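Nucleoporin nup120 (Schizosaccharomyces pombe, PDB 4GQ2) serves as a structural component of the nuclear pore complex, whose nucleoporins can also act as docking partners for transiently associated nuclear transport factors. Local coordinates at residues Ile179-Leu193 against Ala230-Phe243. Residues are numbered along the deposited sequence; the frame is centred on the assembly and turned at random.
Sequences ISTSEICVSFFNGGL and ADYRSPNTIISMIF
Arg233 lays its guanidinium flat over one face of the Phe189 ring, the planes 6° apart and CZ 3.9 Å from the ring centroid, a stacked cation-pi pair. A bend at chi3 (67°) turns the group side-on to the backbone, where Arg233 NE (2.8 Å) and Arg233 NH2 (2.9 Å) both donate to Phe189 O. NH2 lies in the carbonyl plane on a lone pair, whereas NE is tilted from that plane; ring and carbonyl together fix the rotation of the guanidinium. A leucine in place of Arg233 would probably leave Phe189 O without either donor and the ring without its flat cationic cover. Next along, Asn190 sends ND2 to Tyr232 O at 2.8 Å, approaching above the carbonyl plane, and Asn190 O accepts from Ser234 N. Gly191 passes close to Ser234 OG and Thr237 OG1, where a CB would clash with the serine hydroxyl. Deeper in, two waters bridge the backbones of Ser187-Phe188 and Ile238: one joins Ser187 OG to Ile238 O, the other accepts a hydrogen bond from Ile238 N and lies within hydrogen-bonding distance of Phe188 O and Gly192 O. Ser187 CB packs on Ile238 CB, and the extended Met241 brings CE to Ser187 OG and SD to Leu193 CD1 (3.8 Å), with Met252 of the neighbouring strand beside them. At the far end Phe243 turns a face to Ile179, whose CA sits over the ring centre as a CH-pi contact. Strands 183-188 and 240-243 run antiparallel but 9.4 Å apart, in separate four-stranded antiparallel sheets: side-chain and water-mediated packing between consecutive blades of the Nup120 beta-propeller.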
loop_
_atom_site.group_PDB
_atom_site.type_symbol
_atom_site.label_atom_id
_atom_site.label_comp_id
_atom_site.label_asym_id
_atom_site.label_seq_id
_atom_site.Cartn_x
_atom_site.Cartn_y
_atom_site.Cartn_z
ATOM N N ILE A 179 29.430 31.419 11.167
ATOM C CA ILE A 179 30.586 31.271 12.052
ATOM C C ILE A 179 30.109 30.789 13.418
ATOM O O ILE A 179 30.796 30.025 14.097
ATOM C CB ILE A 179 31.370 32.602 12.177
ATOM C CG1 ILE A 179 31.963 33.021 10.823
ATOM C CG2 ILE A 179 32.443 32.529 13.259
ATOM C CD1 ILE A 179 32.695 31.923 10.074
ATOM N N SER A 180 28.909 31.234 13.788
ATOM C CA SER A 180 28.314 30.972 15.088
ATOM C C SER A 180 26.844 31.378 15.059
ATOM O O SER A 180 26.308 31.747 14.008
ATOM C CB SER A 180 29.039 31.780 16.168
ATOM O OG SER A 180 28.795 33.168 16.002
ATOM N N THR A 181 26.207 31.334 16.225
ATOM C CA THR A 181 24.813 31.744 16.366
ATOM C C THR A 181 24.624 33.255 16.301
ATOM O O THR A 181 23.499 33.741 16.357
ATOM C CB THR A 181 24.178 31.205 17.667
ATOM O OG1 THR A 181 25.139 31.240 18.732
ATOM C CG2 THR A 181 23.697 29.778 17.465
ATOM N N SER A 182 25.718 33.998 16.173
ATOM C CA SER A 182 25.628 35.452 16.092
ATOM C C SER A 182 26.533 36.042 15.014
ATOM O O SER A 182 26.437 37.231 14.698
ATOM C CB SER A 182 25.932 36.083 17.453
ATOM O OG SER A 182 27.275 35.836 17.836
ATOM N N GLU A 183 27.398 35.207 14.442
ATOM C CA GLU A 183 28.355 35.660 13.431
ATOM C C GLU A 183 28.239 34.881 12.131
ATOM O O GLU A 183 28.122 33.657 12.133
ATOM C CB GLU A 183 29.791 35.569 13.964
ATOM C CG GLU A 183 30.123 36.552 15.082
ATOM C CD GLU A 183 31.256 36.065 15.968
ATOM O OE1 GLU A 183 31.070 35.055 16.687
ATOM O OE2 GLU A 183 32.331 36.699 15.949
ATOM N N ILE A 184 28.278 35.611 11.023
ATOM C CA ILE A 184 28.276 35.018 9.689
ATOM C C ILE A 184 29.173 35.815 8.734
ATOM O O ILE A 184 29.280 37.036 8.838
ATOM C CB ILE A 184 26.837 34.894 9.119
ATOM C CG1 ILE A 184 26.852 34.228 7.740
ATOM C CG2 ILE A 184 26.143 36.252 9.056
ATOM C CD1 ILE A 184 25.654 33.354 7.466
ATOM N N CYS A 185 29.829 35.109 7.822
ATOM C CA CYS A 185 30.579 35.739 6.748
ATOM C C CYS A 185 29.826 35.646 5.433
ATOM O O CYS A 185 29.230 34.616 5.119
ATOM C CB CYS A 185 31.950 35.092 6.593
ATOM S SG CYS A 185 33.026 35.329 8.019
ATOM N N VAL A 186 29.869 36.732 4.669
ATOM C CA VAL A 186 29.203 36.818 3.379
ATOM C C VAL A 186 30.190 37.401 2.372
ATOM O O VAL A 186 30.721 38.494 2.571
ATOM C CB VAL A 186 27.934 37.700 3.459
ATOM C CG1 VAL A 186 27.265 37.830 2.100
ATOM C CG2 VAL A 186 26.957 37.152 4.487
ATOM N N SER A 187 30.448 36.657 1.302
ATOM C CA SER A 187 31.323 37.126 0.232
ATOM C C SER A 187 30.490 37.698 -0.904
ATOM O O SER A 187 29.310 37.353 -1.062
ATOM C CB SER A 187 32.218 35.991 -0.280
ATOM O OG SER A 187 31.459 34.985 -0.930
ATOM N N PHE A 188 31.110 38.562 -1.703
ATOM C CA PHE A 188 30.384 39.278 -2.743
ATOM C C PHE A 188 30.771 38.837 -4.143
ATOM O O PHE A 188 31.910 38.445 -4.385
ATOM C CB PHE A 188 30.541 40.789 -2.565
ATOM C CG PHE A 188 30.069 41.285 -1.227
ATOM C CD1 PHE A 188 28.710 41.468 -0.977
ATOM C CD2 PHE A 188 30.980 41.552 -0.208
ATOM C CE1 PHE A 188 28.273 41.921 0.258
ATOM C CE2 PHE A 188 30.547 42.005 1.032
ATOM C CZ PHE A 188 29.193 42.192 1.263
ATOM N N PHE A 189 29.806 38.911 -5.057
ATOM C CA PHE A 189 29.962 38.387 -6.408
ATOM C C PHE A 189 31.135 39.005 -7.170
ATOM O O PHE A 189 31.856 38.294 -7.879
ATOM C CB PHE A 189 28.666 38.562 -7.209
ATOM C CG PHE A 189 28.747 38.019 -8.603
ATOM C CD1 PHE A 189 28.434 36.691 -8.862
ATOM C CD2 PHE A 189 29.166 38.826 -9.653
ATOM C CE1 PHE A 189 28.524 36.180 -10.146
ATOM C CE2 PHE A 189 29.261 38.323 -10.940
ATOM C CZ PHE A 189 28.937 36.998 -11.187
ATOM N N ASN A 190 31.311 40.321 -7.031
ATOM C CA ASN A 190 32.362 41.045 -7.753
ATOM C C ASN A 190 33.662 41.178 -6.950
ATOM O O ASN A 190 34.603 41.841 -7.382
ATOM C CB ASN A 190 31.860 42.419 -8.228
ATOM C CG ASN A 190 30.651 42.318 -9.149
ATOM O OD1 ASN A 190 29.560 41.943 -8.723
ATOM N ND2 ASN A 190 30.838 42.664 -10.413
ATOM N N GLY A 191 33.704 40.538 -5.786
ATOM C CA GLY A 191 34.878 40.565 -4.918
ATOM C C GLY A 191 34.588 41.164 -3.555
ATOM O O GLY A 191 33.717 42.029 -3.420
ATOM N N GLY A 192 35.326 40.709 -2.545
ATOM C CA GLY A 192 35.149 41.204 -1.184
ATOM C C GLY A 192 34.484 40.233 -0.222
ATOM O O GLY A 192 33.890 39.233 -0.631
ATOM N N LEU A 193 34.580 40.546 1.067
ATOM C CA LEU A 193 34.119 39.658 2.130
ATOM C C LEU A 193 33.807 40.442 3.404
ATOM O O LEU A 193 34.649 41.184 3.909
ATOM C CB LEU A 193 35.178 38.583 2.415
ATOM C CG LEU A 193 34.899 37.515 3.478
ATOM C CD1 LEU A 193 34.015 36.402 2.930
ATOM C CD2 LEU A 193 36.206 36.945 4.003
ATOM N N ALA A 230 31.584 48.073 -15.297
ATOM C CA ALA A 230 30.875 48.124 -14.013
ATOM C C ALA A 230 30.519 46.719 -13.528
ATOM O O ALA A 230 30.450 46.466 -12.322
ATOM C CB ALA A 230 29.628 48.989 -14.121
ATOM N N ASP A 231 30.284 45.822 -14.484
ATOM C CA ASP A 231 30.131 44.396 -14.221
ATOM C C ASP A 231 31.488 43.718 -14.429
ATOM O O ASP A 231 31.927 43.515 -15.566
ATOM C CB ASP A 231 29.075 43.797 -15.155
ATOM C CG ASP A 231 29.161 42.284 -15.241
ATOM O OD1 ASP A 231 28.858 41.606 -14.235
ATOM O OD2 ASP A 231 29.538 41.774 -16.319
ATOM N N TYR A 232 32.146 43.375 -13.322
ATOM C CA TYR A 232 33.534 42.913 -13.355
ATOM C C TYR A 232 33.959 42.256 -12.039
ATOM O O TYR A 232 33.567 42.706 -10.961
ATOM C CB TYR A 232 34.466 44.089 -13.691
ATOM C CG TYR A 232 35.921 43.802 -13.438
ATOM C CD1 TYR A 232 36.648 42.988 -14.308
ATOM C CD2 TYR A 232 36.568 44.324 -12.318
ATOM C CE1 TYR A 232 37.982 42.705 -14.075
ATOM C CE2 TYR A 232 37.904 44.047 -12.073
ATOM C CZ TYR A 232 38.603 43.238 -12.956
ATOM O OH TYR A 232 39.925 42.958 -12.726
ATOM N N ARG A 233 34.792 41.219 -12.133
ATOM C CA ARG A 233 35.162 40.412 -10.964
ATOM C C ARG A 233 36.656 40.455 -10.642
ATOM O O ARG A 233 37.492 40.169 -11.502
ATOM C CB ARG A 233 34.720 38.959 -11.162
ATOM C CG ARG A 233 33.331 38.797 -11.757
ATOM C CD ARG A 233 32.865 37.361 -11.648
ATOM N NE ARG A 233 32.646 36.977 -10.254
ATOM C CZ ARG A 233 32.366 35.744 -9.851
ATOM N NH1 ARG A 233 32.273 34.759 -10.736
ATOM N NH2 ARG A 233 32.182 35.493 -8.561
ATOM N N SER A 234 36.982 40.799 -9.398
ATOM C CA SER A 234 38.378 40.911 -8.961
ATOM C C SER A 234 39.013 39.537 -8.695
ATOM O O SER A 234 38.306 38.579 -8.388
ATOM C CB SER A 234 38.488 41.822 -7.733
ATOM O OG SER A 234 38.024 41.186 -6.556
ATOM N N PRO A 235 40.349 39.428 -8.825
ATOM C CA PRO A 235 40.979 38.112 -8.655
ATOM C C PRO A 235 40.844 37.524 -7.246
ATOM O O PRO A 235 40.946 36.307 -7.081
ATOM C CB PRO A 235 42.449 38.378 -8.998
ATOM C CG PRO A 235 42.416 39.582 -9.874
ATOM C CD PRO A 235 41.321 40.432 -9.296
ATOM N N ASN A 236 40.604 38.372 -6.249
ATOM C CA ASN A 236 40.415 37.894 -4.879
ATOM C C ASN A 236 38.963 37.485 -4.539
ATOM O O ASN A 236 38.689 37.045 -3.412
ATOM C CB ASN A 236 40.985 38.896 -3.860
ATOM C CG ASN A 236 40.265 40.234 -3.878
ATOM O OD1 ASN A 236 40.070 40.838 -4.937
ATOM N ND2 ASN A 236 39.875 40.709 -2.700
ATOM N N THR A 237 38.055 37.623 -5.514
ATOM C CA THR A 237 36.662 37.189 -5.373
ATOM C C THR A 237 36.589 35.745 -4.872
ATOM O O THR A 237 37.207 34.845 -5.449
ATOM C CB THR A 237 35.900 37.265 -6.713
ATOM O OG1 THR A 237 36.104 38.545 -7.318
ATOM C CG2 THR A 237 34.403 37.041 -6.502
ATOM N N ILE A 238 35.837 35.534 -3.794
ATOM C CA ILE A 238 35.693 34.206 -3.207
ATOM C C ILE A 238 34.777 33.365 -4.090
ATOM O O ILE A 238 33.650 33.768 -4.396
ATOM C CB ILE A 238 35.140 34.264 -1.761
ATOM C CG1 ILE A 238 35.908 35.291 -0.906
ATOM C CG2 ILE A 238 35.137 32.877 -1.116
ATOM C CD1 ILE A 238 37.352 34.939 -0.613
ATOM N N ILE A 239 35.278 32.211 -4.517
ATOM C CA ILE A 239 34.489 31.291 -5.340
ATOM C C ILE A 239 34.110 30.018 -4.581
ATOM O O ILE A 239 33.374 29.182 -5.099
ATOM C CB ILE A 239 35.192 30.944 -6.670
ATOM C CG1 ILE A 239 36.546 30.276 -6.414
ATOM C CG2 ILE A 239 35.333 32.195 -7.530
ATOM C CD1 ILE A 239 37.034 29.417 -7.563
ATOM N N SER A 240 34.620 29.891 -3.356
ATOM C CA SER A 240 34.320 28.766 -2.471
ATOM C C SER A 240 34.937 29.029 -1.097
ATOM O O SER A 240 36.122 29.352 -0.999
ATOM C CB SER A 240 34.876 27.461 -3.055
ATOM O OG SER A 240 34.133 26.336 -2.623
ATOM N N MET A 241 34.137 28.903 -0.041
ATOM C CA MET A 241 34.651 29.061 1.326
ATOM C C MET A 241 33.976 28.145 2.346
ATOM O O MET A 241 32.772 27.885 2.259
ATOM C CB MET A 241 34.593 30.525 1.792
ATOM C CG MET A 241 33.220 31.181 1.747
ATOM S SD MET A 241 33.198 32.729 2.676
ATOM C CE MET A 241 31.540 33.315 2.349
ATOM N N ILE A 242 34.771 27.664 3.302
ATOM C CA ILE A 242 34.287 26.789 4.374
ATOM C C ILE A 242 34.844 27.184 5.743
ATOM O O ILE A 242 35.995 27.599 5.870
ATOM C CB ILE A 242 34.585 25.291 4.107
ATOM C CG1 ILE A 242 36.049 25.083 3.701
ATOM C CG2 ILE A 242 33.641 24.731 3.050
ATOM C CD1 ILE A 242 36.542 23.658 3.859
ATOM N N PHE A 243 34.002 27.045 6.760
ATOM C CA PHE A 243 34.359 27.348 8.134
ATOM C C PHE A 243 34.772 26.072 8.862
ATOM O O PHE A 243 34.114 25.043 8.732
ATOM C CB PHE A 243 33.166 28.009 8.836
ATOM C CG PHE A 243 33.283 28.058 10.336
ATOM C CD1 PHE A 243 34.270 28.825 10.955
ATOM C CD2 PHE A 243 32.388 27.347 11.136
ATOM C CE1 PHE A 243 34.361 28.880 12.340
ATOM C CE2 PHE A 243 32.479 27.394 12.522
ATOM C CZ PHE A 243 33.465 28.163 13.125
HETATM O O HOH W 1 31.834 35.465 -3.532
HETATM O O HOH W 2 34.109 37.566 -3.040
#